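Local coordinates for secreted protein (Streptomyces lividans TK24, PDB 5LXZ) that probably acts as a secreted copper metalloradical oxidase of the galactose oxidase-like AA5 family, at residues G46-Q49 with D50-D53; S76-F79 with C80-H83; Y481-A485 with N486-G490. The protein carries 1 engineered substitution. One frame throughout, in Å; residues are numbered along the deposited sequence. Where two conformers were deposited one is given.

How the contacts relate
Contacts 1 and 2 belong together, near the redox copper site. Their centres lie 13 Å apart, and N47 CB packs against F79 CZ at 3.6 Å; both N47 and F79 also touch H461, which binds copper together with Y248, Y460 and H548. The side chain of F79 comes within about 4 Å of that metal. Contact 1 also carries D53, which binds a different copper ion, with E101, at the surface. Contact 3 stands apart as a surface loop: its centre is 19 Å from that of contact 1 and 27 Å from that of contact 2, with nearest atoms about 8 Å and 13 Å away.

Contact 1 (G46-Q49 with D50-D53)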
loop_
_atom_site.group_PDB
_atom_site.type_symbol
_atom_site.label_atom_id
_atom_site.label_comp_id
_atom_site.label_asym_id
_atom_site.label_seq_id
_atom_site.Cartn_x
_atom_site.Cartn_y
_atom_site.Cartn_z
ATOM N N GLY A 46 -1.352 -0.580 -15.899
ATOM C CA GLY A 46 -0.542 0.611 -15.666
ATOM C C GLY A 46 -1.352 1.875 -15.455
ATOM O O GLY A 46 -0.831 2.984 -15.668
ATOM N N ASN A 47 -2.605 1.750 -15.022
ATOM C CA ASN A 47 -3.524 2.866 -14.950
ATOM C C ASN A 47 -3.577 3.631 -16.281
ATOM O O ASN A 47 -3.484 4.853 -16.324
ATOM C CB ASN A 47 -3.188 3.815 -13.803
ATOM C CG ASN A 47 -4.347 4.742 -13.460
ATOM O OD1 ASN A 47 -5.516 4.430 -13.702
ATOM N ND2 ASN A 47 -4.049 5.868 -12.874
ATOM N N ASN A 48 -3.664 2.863 -17.357
ATOM C CA ASN A 48 -3.704 3.393 -18.713
ATOM C C ASN A 48 -4.939 2.779 -19.366
ATOM O O ASN A 48 -5.040 1.574 -19.500
ATOM C CB ASN A 48 -2.436 3.030 -19.404
ATOM C CG ASN A 48 -2.417 3.479 -20.840
ATOM O OD1 ASN A 48 -3.088 2.897 -21.681
ATOM N ND2 ASN A 48 -1.592 4.453 -21.133
ATOM N N GLN A 49 -5.856 3.634 -19.774
ATOM C CA GLN A 49 -7.159 3.238 -20.322
ATOM C C GLN A 49 -7.001 2.406 -21.551
ATOM O O GLN A 49 -7.725 1.447 -21.727
ATOM C CB GLN A 49 -7.962 4.486 -20.717
ATOM C CG GLN A 49 -8.253 5.417 -19.576
ATOM C CD GLN A 49 -9.033 4.738 -18.477
ATOM O OE1 GLN A 49 -9.687 3.713 -18.703
ATOM N NE2 GLN A 49 -8.975 5.302 -17.272
ATOM N N ASP A 50 -6.029 2.772 -22.383
ATOM C CA ASP A 50 -5.782 2.001 -23.607
ATOM C C ASP A 50 -5.377 0.593 -23.285
ATOM O O ASP A 50 -5.877 -0.368 -23.868
ATOM C CB ASP A 50 -4.745 2.682 -24.499
ATOM C CG ASP A 50 -5.241 3.985 -25.086
ATOM O OD1 ASP A 50 -6.470 4.178 -25.239
ATOM O OD2 ASP A 50 -4.370 4.842 -25.378
ATOM N N ASN A 51 -4.501 0.429 -22.299
ATOM C CA ASN A 51 -4.044 -0.892 -21.938
ATOM C C ASN A 51 -5.130 -1.683 -21.250
ATOM O O ASN A 51 -5.213 -2.890 -21.441
ATOM C CB ASN A 51 -2.812 -0.798 -21.051
ATOM C CG ASN A 51 -1.566 -0.357 -21.790
ATOM O OD1 ASN A 51 -1.534 -0.179 -23.028
ATOM N ND2 ASN A 51 -0.507 -0.190 -21.031
ATOM N N SER A 52 -5.965 -1.017 -20.464
ATOM C CA SER A 52 -7.083 -1.707 -19.818
ATOM C C SER A 52 -8.047 -2.276 -20.882
ATOM O O SER A 52 -8.441 -3.443 -20.831
ATOM C CB SER A 52 -7.821 -0.764 -18.906
ATOM O OG SER A 52 -8.912 -1.416 -18.260
ATOM N N ASP A 53 -8.371 -1.433 -21.861
ATOM C CA ASP A 53 -9.263 -1.863 -22.976
ATOM C C ASP A 53 -8.691 -2.995 -23.786
ATOM O O ASP A 53 -9.428 -3.931 -24.185
ATOM C CB ASP A 53 -9.544 -0.673 -23.895
ATOM C CG ASP A 53 -10.369 0.389 -23.232
ATOM O OD1 ASP A 53 -10.989 0.059 -22.202
ATOM O OD2 ASP A 53 -10.381 1.552 -23.712
HETATM O O HOH W 1 -1.600 4.466 -24.622
HETATM O O HOH W 2 -10.436 0.679 -17.728
#
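The side chain of N48 curls over the first turn of helix 49-54, its amide oxygen OD1 lying 3.6 Å from N51 CG. With CG anti to the backbone N (chi1 177°), OD1 faces the start of the helix and accepts from N51 N at 2.9 Å, in the carbonyl plane on a lone pair. This is an N-cap. Asparagine suits the position because its short amide can stand in for the backbone acceptor missing at a helix start, while the N48 carbonyl opens the regular series by accepting from S52 N at 2.9 Å. One residue on, Q49 O receives D53 N at 3.0 Å.

Water extends the grip on two sides. D50 OD2 accepts from one water at 2.9 Å, and that water takes a weak bond from N48 ND2. A second water donates to Q49 OE1 and lies 2.6 Å from S52 OG, bridging the two side chains. The Q49 chain, bent at chi2 (-59°), gives its NE2 to the carbonyl of Y100, which ties the helix to strand 91-102.

The cap thus fixes the start of a very short helix whose D53 binds copper through OD1, together with E101 OE1. The exposed D50, in the first turn, is probably also favoured electrostatically by the positive end of the helix dipole.

Contact 2 (S76-F79 with C80-H83); sequences SDLF and CTGH. With EDO (1,2-ethanediol), chain P.
A type II beta turn runs from L78 to T81, with F79 and C80 at its corners, and leads into strand 81-85. D77, ahead of the turn, centres an inverse gamma turn, and its OD1 receives a weak bond from F79 N. L78 then supplies the acceptor that closes the turn: its O takes the hydroxyl of T81, OG1, at 2.7 Å, and more weakly T81 N at 3.4 Å. The T81 torsion (chi1 48°) sets OG1 between its own N and carbonyl carbon and turns CG2 to L78, where it meets CD2 at 3.9 Å. Threonine thus serves both the polar and the apolar side of L78.

F79 carries its ring, CG anti to the backbone N, under the sulfur of C80; in the conformer given, one of two deposited, SG lies 3.7 Å from the ring centroid and 5° off the normal. C80 has a positive phi (79°), as the third residue of such a turn must. It touches the copper ligand Y248, consistent with the Cys-Tyr pair of galactose oxidase. Y100 meets the F79 ring edge-to-face, and an alanine in place of F79 would probably open a gap beside copper and leave the C80 sulfur without the ring face it lies against.

Farther along the strand, H83 N donates to O2 of an ethanediol, whose O1 sits 3.0 Å above the H83 ring plane, offset toward the rim.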
loop_
_atom_site.group_PDB
_atom_site.type_symbol
_atom_site.label_atom_id
_atom_site.label_comp_id
_atom_site.label_asym_id
_atom_site.label_seq_id
_atom_site.Cartn_x
_atom_site.Cartn_y
_atom_site.Cartn_z
ATOM N N SER A 76 -3.418 -11.414 -15.701
ATOM C CA SER A 76 -4.591 -10.631 -15.309
ATOM C C SER A 76 -4.128 -9.213 -15.036
ATOM O O SER A 76 -2.936 -8.974 -14.956
ATOM C CB SER A 76 -5.226 -11.177 -14.005
ATOM O OG SER A 76 -5.685 -12.476 -14.231
ATOM N N ASP A 77 -5.081 -8.319 -14.849
ATOM C CA ASP A 77 -4.743 -6.933 -14.551
ATOM C C ASP A 77 -4.375 -6.793 -13.069
ATOM O O ASP A 77 -5.225 -6.433 -12.255
ATOM C CB ASP A 77 -5.836 -5.943 -14.919
ATOM C CG ASP A 77 -5.290 -4.557 -15.094
ATOM O OD1 ASP A 77 -4.119 -4.364 -14.706
ATOM O OD2 ASP A 77 -5.983 -3.665 -15.639
ATOM N N LEU A 78 -3.094 -7.001 -12.799
ATOM C CA LEU A 78 -2.551 -7.021 -11.423
ATOM C C LEU A 78 -2.253 -5.661 -10.850
ATOM O O LEU A 78 -1.761 -5.548 -9.741
ATOM C CB LEU A 78 -1.329 -7.893 -11.360
ATOM C CG LEU A 78 -1.598 -9.317 -11.780
ATOM C CD1 LEU A 78 -0.314 -10.108 -11.623
ATOM C CD2 LEU A 78 -2.780 -9.946 -11.053
ATOM N N PHE A 79 -2.598 -4.624 -11.575
ATOM C CA PHE A 79 -2.684 -3.294 -11.040
ATOM C C PHE A 79 -3.781 -3.378 -9.959
ATOM O O PHE A 79 -4.762 -4.031 -10.162
ATOM C CB PHE A 79 -3.043 -2.390 -12.270
ATOM C CG PHE A 79 -3.570 -1.038 -11.957
ATOM C CD1 PHE A 79 -3.026 -0.256 -10.963
ATOM C CD2 PHE A 79 -4.630 -0.517 -12.727
ATOM C CE1 PHE A 79 -3.519 1.009 -10.717
ATOM C CE2 PHE A 79 -5.143 0.715 -12.467
ATOM C CZ PHE A 79 -4.579 1.496 -11.465
ATOM N N CYS A 80 -3.649 -2.724 -8.836
ATOM C CA CYS A 80 -4.760 -2.790 -7.823
ATOM C C CYS A 80 -4.781 -4.064 -6.985
ATOM O O CYS A 80 -5.777 -4.350 -6.333
ATOM C CB CYS A 80 -6.218 -2.653 -8.400
ATOM S SG CYS A 80 -6.657 -1.312 -9.537
ATOM N N THR A 81 -3.715 -4.852 -7.024
ATOM C CA THR A 81 -3.642 -6.035 -6.179
ATOM C C THR A 81 -3.061 -5.752 -4.825
ATOM O O THR A 81 -2.469 -4.708 -4.596
ATOM C CB THR A 81 -2.674 -7.060 -6.810
ATOM O OG1 THR A 81 -1.450 -6.393 -7.187
ATOM C CG2 THR A 81 -3.288 -7.703 -7.949
ATOM N N GLY A 82 -3.230 -6.708 -3.898
ATOM C CA GLY A 82 -2.498 -6.752 -2.656
ATOM C C GLY A 82 -1.507 -7.893 -2.736
ATOM O O GLY A 82 -1.644 -8.782 -3.575
ATOM N N HIS A 83 -0.500 -7.902 -1.870
ATOM C CA HIS A 83 0.582 -8.857 -2.039
ATOM C C HIS A 83 1.453 -8.928 -0.818
ATOM O O HIS A 83 1.720 -7.890 -0.182
ATOM C CB HIS A 83 1.426 -8.578 -3.256
ATOM C CG HIS A 83 1.690 -7.144 -3.481
ATOM N ND1 HIS A 83 2.226 -6.317 -2.523
ATOM C CD2 HIS A 83 1.429 -6.365 -4.546
ATOM C CE1 HIS A 83 2.346 -5.100 -3.016
ATOM N NE2 HIS A 83 1.849 -5.099 -4.229
HETATM C C1 EDO P . -0.854 -4.122 -0.098
HETATM O O1 EDO P . -0.151 -4.807 -1.149
HETATM C C2 EDO P . -0.650 -4.848 1.184
HETATM O O2 EDO P . -0.836 -6.219 0.817
#

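Contact 3 (Y481-A485 with N486-G490). With EDO (1,2-ethanediol), chain L.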
loop_
_atom_site.group_PDB
_atom_site.type_symbol
_atom_site.label_atom_id
_atom_site.label_comp_id
_atom_site.label_asym_id
_atom_site.label_seq_id
_atom_site.Cartn_x
_atom_site.Cartn_y
_atom_site.Cartn_z
ATOM N N TYR A 481 -2.142 15.847 -13.520
ATOM C CA TYR A 481 -1.937 16.860 -14.551
ATOM C C TYR A 481 -0.458 16.952 -14.892
ATOM O O TYR A 481 0.409 16.651 -14.077
ATOM C CB TYR A 481 -2.414 18.189 -14.046
ATOM C CG TYR A 481 -3.834 18.220 -13.602
ATOM C CD1 TYR A 481 -4.871 18.179 -14.529
ATOM C CD2 TYR A 481 -4.157 18.252 -12.251
ATOM C CE1 TYR A 481 -6.203 18.210 -14.131
ATOM C CE2 TYR A 481 -5.485 18.275 -11.827
ATOM C CZ TYR A 481 -6.502 18.258 -12.777
ATOM O OH TYR A 481 -7.827 18.289 -12.393
ATOM N N ALA A 482 -0.172 17.419 -16.114
ATOM C CA ALA A 482 1.202 17.597 -16.591
ATOM C C ALA A 482 1.805 18.952 -16.229
ATOM O O ALA A 482 3.025 19.115 -16.253
ATOM C CB ALA A 482 1.253 17.381 -18.089
ATOM N N ASP A 483 0.958 19.912 -15.855
ATOM C CA ASP A 483 1.395 21.263 -15.651
ATOM C C ASP A 483 0.885 21.822 -14.355
ATOM O O ASP A 483 -0.126 21.358 -13.817
ATOM C CB ASP A 483 0.907 22.146 -16.811
ATOM C CG ASP A 483 -0.607 22.159 -16.960
ATOM O OD1 ASP A 483 -1.300 21.143 -16.715
ATOM O OD2 ASP A 483 -1.158 23.200 -17.374
ATOM N N LYS A 484 1.558 22.864 -13.894
ATOM C CA LYS A 484 1.197 23.540 -12.663
ATOM C C LYS A 484 -0.207 24.108 -12.675
ATOM O O LYS A 484 -0.894 24.092 -11.665
ATOM C CB LYS A 484 2.195 24.637 -12.345
ATOM C CG LYS A 484 1.957 25.315 -11.019
ATOM C CD LYS A 484 3.135 26.190 -10.648
ATOM C CE LYS A 484 2.930 26.874 -9.306
ATOM N NZ LYS A 484 2.848 25.904 -8.177
ATOM N N ALA A 485 -0.632 24.604 -13.835
ATOM C CA ALA A 485 -1.965 25.144 -14.005
ATOM C C ALA A 485 -3.087 24.114 -14.014
ATOM O O ALA A 485 -4.255 24.483 -13.965
ATOM C CB ALA A 485 -2.023 25.991 -15.287
ATOM N N ASN A 486 -2.742 22.824 -14.089
ATOM C CA ASN A 486 -3.749 21.736 -14.046
ATOM C C ASN A 486 -4.707 21.772 -15.251
ATOM O O ASN A 486 -5.914 21.554 -15.112
ATOM C CB ASN A 486 -4.524 21.736 -12.721
ATOM C CG ASN A 486 -3.616 21.669 -11.508
ATOM O OD1 ASN A 486 -2.563 21.009 -11.519
ATOM N ND2 ASN A 486 -3.999 22.364 -10.461
ATOM N N THR A 487 -4.136 22.002 -16.430
ATOM C CA THR A 487 -4.913 22.072 -17.682
ATOM C C THR A 487 -4.712 20.912 -18.643
ATOM O O THR A 487 -5.528 20.729 -19.557
ATOM C CB THR A 487 -4.621 23.370 -18.471
ATOM O OG1 THR A 487 -3.307 23.313 -19.043
ATOM C CG2 THR A 487 -4.767 24.602 -17.598
ATOM N N LYS A 488 -3.657 20.118 -18.437
ATOM C CA LYS A 488 -3.279 19.063 -19.363
ATOM C C LYS A 488 -3.080 17.784 -18.563
ATOM O O LYS A 488 -2.615 17.870 -17.432
ATOM C CB LYS A 488 -1.958 19.415 -20.034
ATOM C CG LYS A 488 -2.059 20.596 -20.996
ATOM C CD LYS A 488 -0.725 21.300 -21.214
ATOM C CE LYS A 488 -0.883 22.427 -22.233
ATOM N NZ LYS A 488 0.151 23.476 -22.056
ATOM N N PRO A 489 -3.403 16.636 -19.154
ATOM C CA PRO A 489 -3.346 15.382 -18.405
ATOM C C PRO A 489 -1.929 14.938 -18.141
ATOM O O PRO A 489 -1.022 15.089 -18.976
ATOM C CB PRO A 489 -4.064 14.375 -19.316
ATOM C CG PRO A 489 -3.894 14.923 -20.678
ATOM C CD PRO A 489 -3.950 16.415 -20.513
ATOM N N GLY A 490 -1.738 14.370 -16.963
ATOM C CA GLY A 490 -0.452 13.898 -16.577
ATOM C C GLY A 490 -0.076 12.646 -17.337
ATOM O O GLY A 490 -0.933 11.935 -17.891
HETATM C C1 EDO L . -5.188 9.704 -14.878
HETATM O O1 EDO L . -5.895 8.735 -14.111
HETATM C C2 EDO L . -3.782 9.318 -15.290
HETATM O O2 EDO L . -3.070 10.521 -15.704
#
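D483 OD1 is gripped by two backbone N-H groups, T487 N at 3.0 Å and K488 N at 3.1 Å, both arriving on its syn side. The other carboxylate oxygen, OD2, takes the T487 hydroxyl OG1 at 2.7 Å, again on the syn side and 28° out of the carboxylate plane. The aspartate gets there because its CG sits between backbone N and carbonyl carbon (chi1 59°), which swings the carboxylate across the loop. Three bonds of this kind hold the group against rotation, and aspartate suits the place because its short side chain brings two acceptor oxygens within reach of both amides and the hydroxyl. The amine of K488 lies near but not in contact, and may still ease the negative charge.

The backbone of D483 works too: its O accepts from N486 N at 3.0 Å, closing a type I turn. N486 follows with a positive phi, a conformation asparagine tolerates well. Its CB stands over the face of the Y481 ring, 3.6 Å from the centroid, a CH-pi contact with amide and ring planes 36° apart; the amide OD1 is held by G431 N, so the side chain joins this loop to its neighbour. In the plane of the ring, at its edge, lies K488 O, which also accepts from A482 N at 2.8 Å.

The two ends meet in a single beta bridge of Y481 with P489. G490 suits its place, since a CB there would come tightly onto Y481 N. Ten residues without helix or strand, closed at a narrow neck, meet the definition of an omega loop, here projecting between strands 472-476 and 496-500 of one four-stranded antiparallel sheet.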